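Local coordinates for pesticidal crystal protein CRY4AA (PDB 2C9K) that kills mosquito larvae as a pore-forming delta-endotoxin, binding midgut epithelial cells and causing their colloid-osmotic lysis, at residues Y302-H316 / S332-K344. Sequence-based numbering, arbitrary orientation.
Sequences YEKAQTTPNNFFTSH and SVFGNHNVTDKLK
The Tyr-302 ring is held between His-337 and Leu-343. Leu-343 CD1 makes a CH-pi contact, 3.4 Å from the ring centroid. His-337 NE2 lies over the opposite face near the rim, 3.3 Å from Tyr-302 CE2, with the ring planes inclined at 33°. A chi1 of -176° swings the His-337 imidazole away from its own backbone N and over the tyrosine. Segment 332-344 crosses from one outer strand of a four-stranded antiparallel sheet to the other, so it pairs with both central strands. Glu-303 N donates to Lys-342 O at 2.7 Å in one hydrogen-bonded pair. His-316 and Phe-334 form another beyond Ser-315, and their rings are near parallel but barely overlap.

On the face that carries Glu-303 and His-316, Glu-303 OE1 makes a salt bridge to Lys-344 NZ at 3.1 Å. The lysine chain bends at chi2 and chi4 to bring NZ there. Gly-394 N also donates to this OE1, and Lys-344 NZ also reaches Thr-392 O.

Asn-338 ND2 donates to Thr-314 OG1 at 3.1 Å, tilted from the amide plane. The loose side lies farther out, where Ala-305 CB comes within 3.2 Å of Thr-340 O and both residues are exposed. In the middle domain of this three-domain delta-endotoxin, the contact joins each outer strand of one sheet to its inner neighbour. Each charge of the ion pair has its own further backbone partner, which would steady both charges.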
ATOM      1  N   TYR A 302      18.541  -1.925 -23.809  1.00 38.64           N
ATOM      2  CA  TYR A 302      19.394  -2.097 -24.980  1.00 39.78           C
ATOM      3  C   TYR A 302      18.864  -1.267 -26.150  1.00 41.17           C
ATOM      4  O   TYR A 302      17.661  -1.244 -26.409  1.00 41.96           O
ATOM      5  CB  TYR A 302      19.440  -3.558 -25.423  1.00 38.60           C
ATOM      6  CG  TYR A 302      20.130  -4.506 -24.483  1.00 38.28           C
ATOM      7  CD1 TYR A 302      19.415  -5.189 -23.500  1.00 39.40           C
ATOM      8  CD2 TYR A 302      21.493  -4.761 -24.603  1.00 38.61           C
ATOM      9  CE1 TYR A 302      20.047  -6.113 -22.662  1.00 38.34           C
ATOM     10  CE2 TYR A 302      22.134  -5.676 -23.772  1.00 37.43           C
ATOM     11  CZ  TYR A 302      21.406  -6.348 -22.806  1.00 37.63           C
ATOM     12  OH  TYR A 302      22.041  -7.249 -21.988  1.00 37.47           O
ATOM     13  N   GLU A 303      19.764  -0.593 -26.858  1.00 43.28           N
ATOM     14  CA  GLU A 303      19.390   0.217 -28.015  1.00 45.96           C
ATOM     15  C   GLU A 303      19.934  -0.473 -29.258  1.00 46.14           C
ATOM     16  O   GLU A 303      20.736  -1.398 -29.155  1.00 45.07           O
ATOM     17  CB  GLU A 303      20.003   1.609 -27.910  1.00 48.17           C
ATOM     18  CG  GLU A 303      21.508   1.569 -27.725  1.00 50.74           C
ATOM     19  CD  GLU A 303      22.151   2.927 -27.871  1.00 52.02           C
ATOM     20  OE1 GLU A 303      21.763   3.857 -27.131  1.00 52.90           O
ATOM     21  OE2 GLU A 303      23.049   3.060 -28.728  1.00 52.74           O
ATOM     22  N   LYS A 304      19.509  -0.023 -30.434  1.00 47.18           N
ATOM     23  CA  LYS A 304      19.984  -0.626 -31.674  1.00 48.79           C
ATOM     24  C   LYS A 304      21.367  -0.098 -32.058  1.00 49.51           C
ATOM     25  O   LYS A 304      21.696   1.062 -31.792  1.00 49.66           O
ATOM     26  CB  LYS A 304      18.980  -0.369 -32.805  1.00 48.49           C
ATOM     27  CG  LYS A 304      17.692  -1.175 -32.663  1.00 48.18           C
ATOM     28  CD  LYS A 304      16.738  -0.965 -33.823  1.00 46.98           C
ATOM     29  CE  LYS A 304      16.162   0.436 -33.825  1.00 48.13           C
ATOM     30  NZ  LYS A 304      15.173   0.601 -34.933  1.00 49.70           N
ATOM     31  N   ALA A 305      22.174  -0.960 -32.673  1.00 50.16           N
ATOM     32  CA  ALA A 305      23.526  -0.598 -33.096  1.00 51.54           C
ATOM     33  C   ALA A 305      23.557   0.591 -34.051  1.00 52.65           C
ATOM     34  O   ALA A 305      24.540   1.333 -34.094  1.00 53.31           O
ATOM     35  CB  ALA A 305      24.198  -1.786 -33.748  1.00 50.97           C
ATOM     36  N   GLN A 306      22.486   0.774 -34.816  1.00 53.22           N
ATOM     37  CA  GLN A 306      22.416   1.876 -35.763  1.00 54.04           C
ATOM     38  C   GLN A 306      22.785   3.191 -35.087  1.00 55.75           C
ATOM     39  O   GLN A 306      22.949   3.254 -33.868  1.00 55.84           O
ATOM     40  CB  GLN A 306      21.007   1.991 -36.344  1.00 53.73           C
ATOM     41  CG  GLN A 306      19.979   2.575 -35.386  1.00 53.64           C
ATOM     42  CD  GLN A 306      18.610   2.765 -36.025  1.00 53.46           C
ATOM     43  OE1 GLN A 306      17.894   1.798 -36.296  1.00 53.54           O
ATOM     44  NE2 GLN A 306      18.244   4.018 -36.272  1.00 52.80           N
ATOM     45  N   THR A 307      22.913   4.241 -35.891  1.00 57.48           N
ATOM     46  CA  THR A 307      23.249   5.565 -35.383  1.00 58.40           C
ATOM     47  C   THR A 307      22.275   6.568 -35.963  1.00 58.62           C
ATOM     48  O   THR A 307      22.115   7.667 -35.437  1.00 58.36           O
ATOM     49  CB  THR A 307      24.657   5.997 -35.799  1.00 59.38           C
ATOM     50  OG1 THR A 307      25.599   4.982 -35.430  1.00 61.09           O
ATOM     51  CG2 THR A 307      25.026   7.306 -35.115  1.00 60.31           C
ATOM     52  N   THR A 308      21.634   6.181 -37.061  1.00 58.81           N
ATOM     53  CA  THR A 308      20.665   7.042 -37.723  1.00 59.61           C
ATOM     54  C   THR A 308      19.488   7.284 -36.791  1.00 59.51           C
ATOM     55  O   THR A 308      19.194   6.456 -35.930  1.00 60.23           O
ATOM     56  CB  THR A 308      20.155   6.397 -39.013  1.00 60.77           C
ATOM     57  OG1 THR A 308      19.681   5.076 -38.724  1.00 61.58           O
ATOM     58  CG2 THR A 308      21.271   6.321 -40.046  1.00 60.91           C
ATOM     59  N   PRO A 309      18.798   8.424 -36.951  1.00 58.53           N
ATOM     60  CA  PRO A 309      17.648   8.768 -36.111  1.00 57.26           C
ATOM     61  C   PRO A 309      16.612   7.655 -35.975  1.00 56.15           C
ATOM     62  O   PRO A 309      16.652   6.650 -36.696  1.00 55.69           O
ATOM     63  CB  PRO A 309      17.081  10.009 -36.798  1.00 58.64           C
ATOM     64  CG  PRO A 309      18.316  10.670 -37.346  1.00 58.65           C
ATOM     65  CD  PRO A 309      19.050   9.483 -37.946  1.00 59.11           C
ATOM     66  N   ASN A 310      15.690   7.848 -35.036  1.00 54.53           N
ATOM     67  CA  ASN A 310      14.621   6.891 -34.774  1.00 51.77           C
ATOM     68  C   ASN A 310      15.072   5.597 -34.117  1.00 48.81           C
ATOM     69  O   ASN A 310      14.563   4.519 -34.436  1.00 48.50           O
ATOM     70  CB  ASN A 310      13.876   6.571 -36.065  1.00 52.87           C
ATOM     71  CG  ASN A 310      13.150   7.764 -36.610  1.00 54.64           C
ATOM     72  OD1 ASN A 310      12.349   8.385 -35.909  1.00 56.92           O
ATOM     73  ND2 ASN A 310      13.418   8.102 -37.867  1.00 55.88           N
ATOM     74  N   ASN A 311      16.036   5.699 -33.210  1.00 44.95           N
ATOM     75  CA  ASN A 311      16.501   4.517 -32.503  1.00 41.35           C
ATOM     76  C   ASN A 311      15.534   4.382 -31.325  1.00 39.01           C
ATOM     77  O   ASN A 311      14.846   5.338 -30.951  1.00 37.01           O
ATOM     78  CB  ASN A 311      17.933   4.707 -31.986  1.00 40.44           C
ATOM     79  CG  ASN A 311      18.666   3.382 -31.765  1.00 43.00           C
ATOM     80  OD1 ASN A 311      18.074   2.385 -31.341  1.00 44.72           O
ATOM     81  ND2 ASN A 311      19.966   3.375 -32.043  1.00 43.48           N
ATOM     82  N   PHE A 312      15.458   3.187 -30.764  1.00 36.06           N
ATOM     83  CA  PHE A 312      14.595   2.960 -29.629  1.00 34.05           C
ATOM     84  C   PHE A 312      15.147   1.793 -28.840  1.00 33.52           C
ATOM     85  O   PHE A 312      16.066   1.104 -29.294  1.00 31.97           O
ATOM     86  CB  PHE A 312      13.149   2.700 -30.084  1.00 33.65           C
ATOM     87  CG  PHE A 312      12.999   1.565 -31.055  1.00 32.55           C
ATOM     88  CD1 PHE A 312      13.230   0.251 -30.662  1.00 32.45           C
ATOM     89  CD2 PHE A 312      12.608   1.810 -32.366  1.00 32.50           C
ATOM     90  CE1 PHE A 312      13.075  -0.804 -31.558  1.00 31.02           C
ATOM     91  CE2 PHE A 312      12.450   0.765 -33.266  1.00 32.75           C
ATOM     92  CZ  PHE A 312      12.685  -0.547 -32.858  1.00 31.89           C
ATOM     93  N   PHE A 313      14.609   1.579 -27.646  1.00 32.39           N
ATOM     94  CA  PHE A 313      15.091   0.488 -26.833  1.00 31.74           C
ATOM     95  C   PHE A 313      14.447  -0.820 -27.243  1.00 32.08           C
ATOM     96  O   PHE A 313      13.240  -1.028 -27.139  1.00 31.35           O
ATOM     97  CB  PHE A 313      14.882   0.801 -25.355  1.00 31.37           C
ATOM     98  CG  PHE A 313      15.743   1.930 -24.864  1.00 30.76           C
ATOM     99  CD1 PHE A 313      15.173   3.079 -24.324  1.00 30.42           C
ATOM    100  CD2 PHE A 313      17.130   1.858 -24.977  1.00 30.31           C
ATOM    101  CE1 PHE A 313      15.970   4.141 -23.906  1.00 31.06           C
ATOM    102  CE2 PHE A 313      17.938   2.911 -24.562  1.00 29.75           C
ATOM    103  CZ  PHE A 313      17.359   4.057 -24.025  1.00 30.69           C
ATOM    104  N   THR A 314      15.299  -1.688 -27.757  1.00 32.44           N
ATOM    105  CA  THR A 314      14.907  -2.992 -28.224  1.00 32.19           C
ATOM    106  C   THR A 314      14.341  -3.876 -27.131  1.00 32.11           C
ATOM    107  O   THR A 314      13.287  -4.486 -27.302  1.00 31.62           O
ATOM    108  CB  THR A 314      16.117  -3.667 -28.863  1.00 32.57           C
ATOM    109  OG1 THR A 314      16.090  -3.417 -30.273  1.00 36.60           O
ATOM    110  CG2 THR A 314      16.140  -5.154 -28.587  1.00 31.64           C
ATOM    111  N   SER A 315      15.051  -3.935 -26.009  1.00 32.36           N
ATOM    112  CA  SER A 315      14.657  -4.777 -24.882  1.00 32.08           C
ATOM    113  C   SER A 315      15.209  -4.203 -23.578  1.00 31.16           C
ATOM    114  O   SER A 315      15.848  -3.151 -23.589  1.00 31.98           O
ATOM    115  CB  SER A 315      15.219  -6.180 -25.102  1.00 31.90           C
ATOM    116  OG  SER A 315      16.604  -6.101 -25.406  1.00 30.34           O
ATOM    117  N   HIS A 316      14.969  -4.884 -22.459  1.00 28.87           N
ATOM    118  CA  HIS A 316      15.489  -4.403 -21.185  1.00 29.10           C
ATOM    119  C   HIS A 316      15.425  -5.441 -20.082  1.00 28.48           C
ATOM    120  O   HIS A 316      14.825  -6.493 -20.250  1.00 29.80           O
ATOM    121  CB  HIS A 316      14.733  -3.150 -20.727  1.00 28.88           C
ATOM    122  CG  HIS A 316      13.383  -3.433 -20.149  1.00 30.52           C
ATOM    123  ND1 HIS A 316      12.315  -3.852 -20.912  1.00 32.25           N
ATOM    124  CD2 HIS A 316      12.924  -3.346 -18.878  1.00 30.76           C
ATOM    125  CE1 HIS A 316      11.256  -4.007 -20.137  1.00 30.12           C
ATOM    126  NE2 HIS A 316      11.599  -3.706 -18.899  1.00 29.56           N
ATOM    127  N   SER A 332      14.218 -10.862 -16.016  1.00 31.37           N
ATOM    128  CA  SER A 332      14.208 -11.435 -17.356  1.00 31.74           C
ATOM    129  C   SER A 332      14.532 -10.313 -18.314  1.00 32.10           C
ATOM    130  O   SER A 332      14.469  -9.145 -17.950  1.00 32.58           O
ATOM    131  CB  SER A 332      12.835 -12.006 -17.704  1.00 30.08           C
ATOM    132  OG  SER A 332      12.563 -13.176 -16.957  1.00 33.08           O
ATOM    133  N   VAL A 333      14.898 -10.661 -19.536  1.00 32.54           N
ATOM    134  CA  VAL A 333      15.184  -9.631 -20.510  1.00 33.50           C
ATOM    135  C   VAL A 333      13.923  -9.516 -21.339  1.00 34.61           C
ATOM    136  O   VAL A 333      13.713 -10.295 -22.263  1.00 36.88           O
ATOM    137  CB  VAL A 333      16.374 -10.010 -21.421  1.00 32.54           C
ATOM    138  CG1 VAL A 333      16.565  -8.949 -22.491  1.00 32.24           C
ATOM    139  CG2 VAL A 333      17.641 -10.135 -20.596  1.00 31.82           C
ATOM    140  N   PHE A 334      13.064  -8.570 -20.988  1.00 35.13           N
ATOM    141  CA  PHE A 334      11.832  -8.375 -21.733  1.00 37.02           C
ATOM    142  C   PHE A 334      12.201  -7.774 -23.085  1.00 38.14           C
ATOM    143  O   PHE A 334      13.336  -7.349 -23.283  1.00 38.81           O
ATOM    144  CB  PHE A 334      10.895  -7.430 -20.975  1.00 37.65           C
ATOM    145  CG  PHE A 334      10.683  -7.810 -19.536  1.00 37.46           C
ATOM    146  CD1 PHE A 334      11.593  -7.424 -18.561  1.00 37.33           C
ATOM    147  CD2 PHE A 334       9.576  -8.558 -19.156  1.00 38.15           C
ATOM    148  CE1 PHE A 334      11.403  -7.774 -17.223  1.00 36.12           C
ATOM    149  CE2 PHE A 334       9.381  -8.913 -17.820  1.00 37.69           C
ATOM    150  CZ  PHE A 334      10.300  -8.515 -16.857  1.00 36.56           C
ATOM    151  N   GLY A 335      11.248  -7.748 -24.012  1.00 39.29           N
ATOM    152  CA  GLY A 335      11.515  -7.190 -25.329  1.00 40.50           C
ATOM    153  C   GLY A 335      12.115  -8.179 -26.313  1.00 41.88           C
ATOM    154  O   GLY A 335      12.093  -9.387 -26.096  1.00 43.01           O
ATOM    155  N   ASN A 336      12.656  -7.665 -27.408  0.50 43.06           N
ATOM    156  CA  ASN A 336      13.259  -8.516 -28.419  0.50 43.76           C
ATOM    157  C   ASN A 336      14.728  -8.160 -28.552  0.50 43.65           C
ATOM    158  O   ASN A 336      15.126  -7.457 -29.472  0.50 43.09           O
ATOM    159  CB  ASN A 336      12.549  -8.317 -29.753  0.50 46.25           C
ATOM    160  CG  ASN A 336      12.985  -9.317 -30.793  1.00 48.53           C
ATOM    161  OD1 ASN A 336      12.491  -9.311 -31.918  1.00 51.53           O
ATOM    162  ND2 ASN A 336      13.915 -10.188 -30.425  1.00 49.74           N
ATOM    163  N   HIS A 337      15.527  -8.667 -27.621  1.00 44.75           N
ATOM    164  CA  HIS A 337      16.964  -8.405 -27.571  1.00 46.41           C
ATOM    165  C   HIS A 337      17.783  -8.916 -28.753  1.00 49.08           C
ATOM    166  O   HIS A 337      17.958 -10.122 -28.922  1.00 49.43           O
ATOM    167  CB  HIS A 337      17.549  -8.999 -26.285  1.00 42.58           C
ATOM    168  CG  HIS A 337      19.002  -8.701 -26.087  1.00 39.65           C
ATOM    169  ND1 HIS A 337      19.862  -9.573 -25.457  1.00 39.15           N
ATOM    170  CD2 HIS A 337      19.743  -7.617 -26.415  1.00 37.91           C
ATOM    171  CE1 HIS A 337      21.070  -9.042 -25.407  1.00 37.15           C
ATOM    172  NE2 HIS A 337      21.024  -7.855 -25.982  1.00 37.07           N
ATOM    173  N   ASN A 338      18.294  -7.998 -29.567  1.00 51.71           N
ATOM    174  CA  ASN A 338      19.129  -8.386 -30.695  1.00 54.76           C
ATOM    175  C   ASN A 338      20.426  -8.837 -30.027  1.00 56.01           C
ATOM    176  O   ASN A 338      20.547  -8.766 -28.807  1.00 57.05           O
ATOM    177  CB  ASN A 338      19.430  -7.192 -31.613  1.00 57.16           C
ATOM    178  CG  ASN A 338      18.339  -6.125 -31.587  1.00 60.22           C
ATOM    179  OD1 ASN A 338      17.191  -6.367 -31.982  1.00 60.75           O
ATOM    180  ND2 ASN A 338      18.705  -4.926 -31.123  1.00 59.34           N
ATOM    181  N   VAL A 339      21.398  -9.286 -30.812  1.00 57.10           N
ATOM    182  CA  VAL A 339      22.669  -9.730 -30.240  1.00 57.22           C
ATOM    183  C   VAL A 339      23.764  -8.694 -30.475  1.00 56.87           C
ATOM    184  O   VAL A 339      24.865  -8.805 -29.935  1.00 56.13           O
ATOM    185  CB  VAL A 339      23.116 -11.070 -30.859  1.00 58.01           C
ATOM    186  CG1 VAL A 339      24.291 -11.638 -30.081  1.00 56.57           C
ATOM    187  CG2 VAL A 339      21.943 -12.049 -30.878  1.00 59.37           C
ATOM    188  N   THR A 340      23.443  -7.679 -31.274  1.00 56.23           N
ATOM    189  CA  THR A 340      24.388  -6.623 -31.602  1.00 56.07           C
ATOM    190  C   THR A 340      23.944  -5.252 -31.099  1.00 56.15           C
ATOM    191  O   THR A 340      24.325  -4.233 -31.673  1.00 56.05           O
ATOM    192  CB  THR A 340      24.589  -6.518 -33.126  1.00 56.63           C
ATOM    193  OG1 THR A 340      23.356  -6.120 -33.739  1.00 54.64           O
ATOM    194  CG2 THR A 340      25.043  -7.860 -33.704  1.00 56.30           C
ATOM    195  N   ASP A 341      23.145  -5.221 -30.037  1.00 56.48           N
ATOM    196  CA  ASP A 341      22.659  -3.954 -29.484  1.00 56.46           C
ATOM    197  C   ASP A 341      23.479  -3.426 -28.313  1.00 54.55           C
ATOM    198  O   ASP A 341      24.180  -4.178 -27.642  1.00 54.31           O
ATOM    199  CB  ASP A 341      21.198  -4.087 -29.060  1.00 59.32           C
ATOM    200  CG  ASP A 341      20.840  -5.495 -28.652  1.00 62.37           C
ATOM    201  OD1 ASP A 341      21.695  -6.176 -28.041  1.00 63.38           O
ATOM    202  OD2 ASP A 341      19.695  -5.911 -28.938  1.00 63.01           O
ATOM    203  N   LYS A 342      23.376  -2.121 -28.075  1.00 52.64           N
ATOM    204  CA  LYS A 342      24.108  -1.462 -27.002  1.00 51.82           C
ATOM    205  C   LYS A 342      23.337  -1.322 -25.698  1.00 50.56           C
ATOM    206  O   LYS A 342      22.154  -0.984 -25.688  1.00 50.50           O
ATOM    207  CB  LYS A 342      24.557  -0.066 -27.437  1.00 53.38           C
ATOM    208  CG  LYS A 342      25.896  -0.008 -28.142  1.00 55.27           C
ATOM    209  CD  LYS A 342      26.394   1.431 -28.196  1.00 55.96           C
ATOM    210  CE  LYS A 342      26.572   2.001 -26.792  1.00 55.64           C
ATOM    211  NZ  LYS A 342      27.012   3.428 -26.795  1.00 55.26           N
ATOM    212  N   LEU A 343      24.034  -1.551 -24.593  1.00 48.45           N
ATOM    213  CA  LEU A 343      23.433  -1.450 -23.280  1.00 46.30           C
ATOM    214  C   LEU A 343      23.565  -0.029 -22.722  1.00 44.88           C
ATOM    215  O   LEU A 343      24.665   0.506 -22.602  1.00 44.28           O
ATOM    216  CB  LEU A 343      24.094  -2.462 -22.333  1.00 47.00           C
ATOM    217  CG  LEU A 343      23.374  -2.777 -21.012  1.00 47.97           C
ATOM    218  CD1 LEU A 343      21.942  -3.186 -21.311  1.00 50.35           C
ATOM    219  CD2 LEU A 343      24.086  -3.889 -20.261  1.00 45.40           C
ATOM    220  N   LYS A 344      22.426   0.585 -22.418  1.00 43.57           N
ATOM    221  CA  LYS A 344      22.382   1.927 -21.836  1.00 41.33           C
ATOM    222  C   LYS A 344      21.802   1.708 -20.449  1.00 40.72           C
ATOM    223  O   LYS A 344      20.592   1.562 -20.291  1.00 40.38           O
ATOM    224  CB  LYS A 344      21.450   2.852 -22.627  1.00 40.14           C
ATOM    225  CG  LYS A 344      22.001   3.374 -23.942  1.00 39.22           C
ATOM    226  CD  LYS A 344      23.174   4.302 -23.718  1.00 38.17           C
ATOM    227  CE  LYS A 344      23.453   5.150 -24.946  1.00 38.23           C
ATOM    228  NZ  LYS A 344      22.411   6.193 -25.174  1.00 35.50           N
TER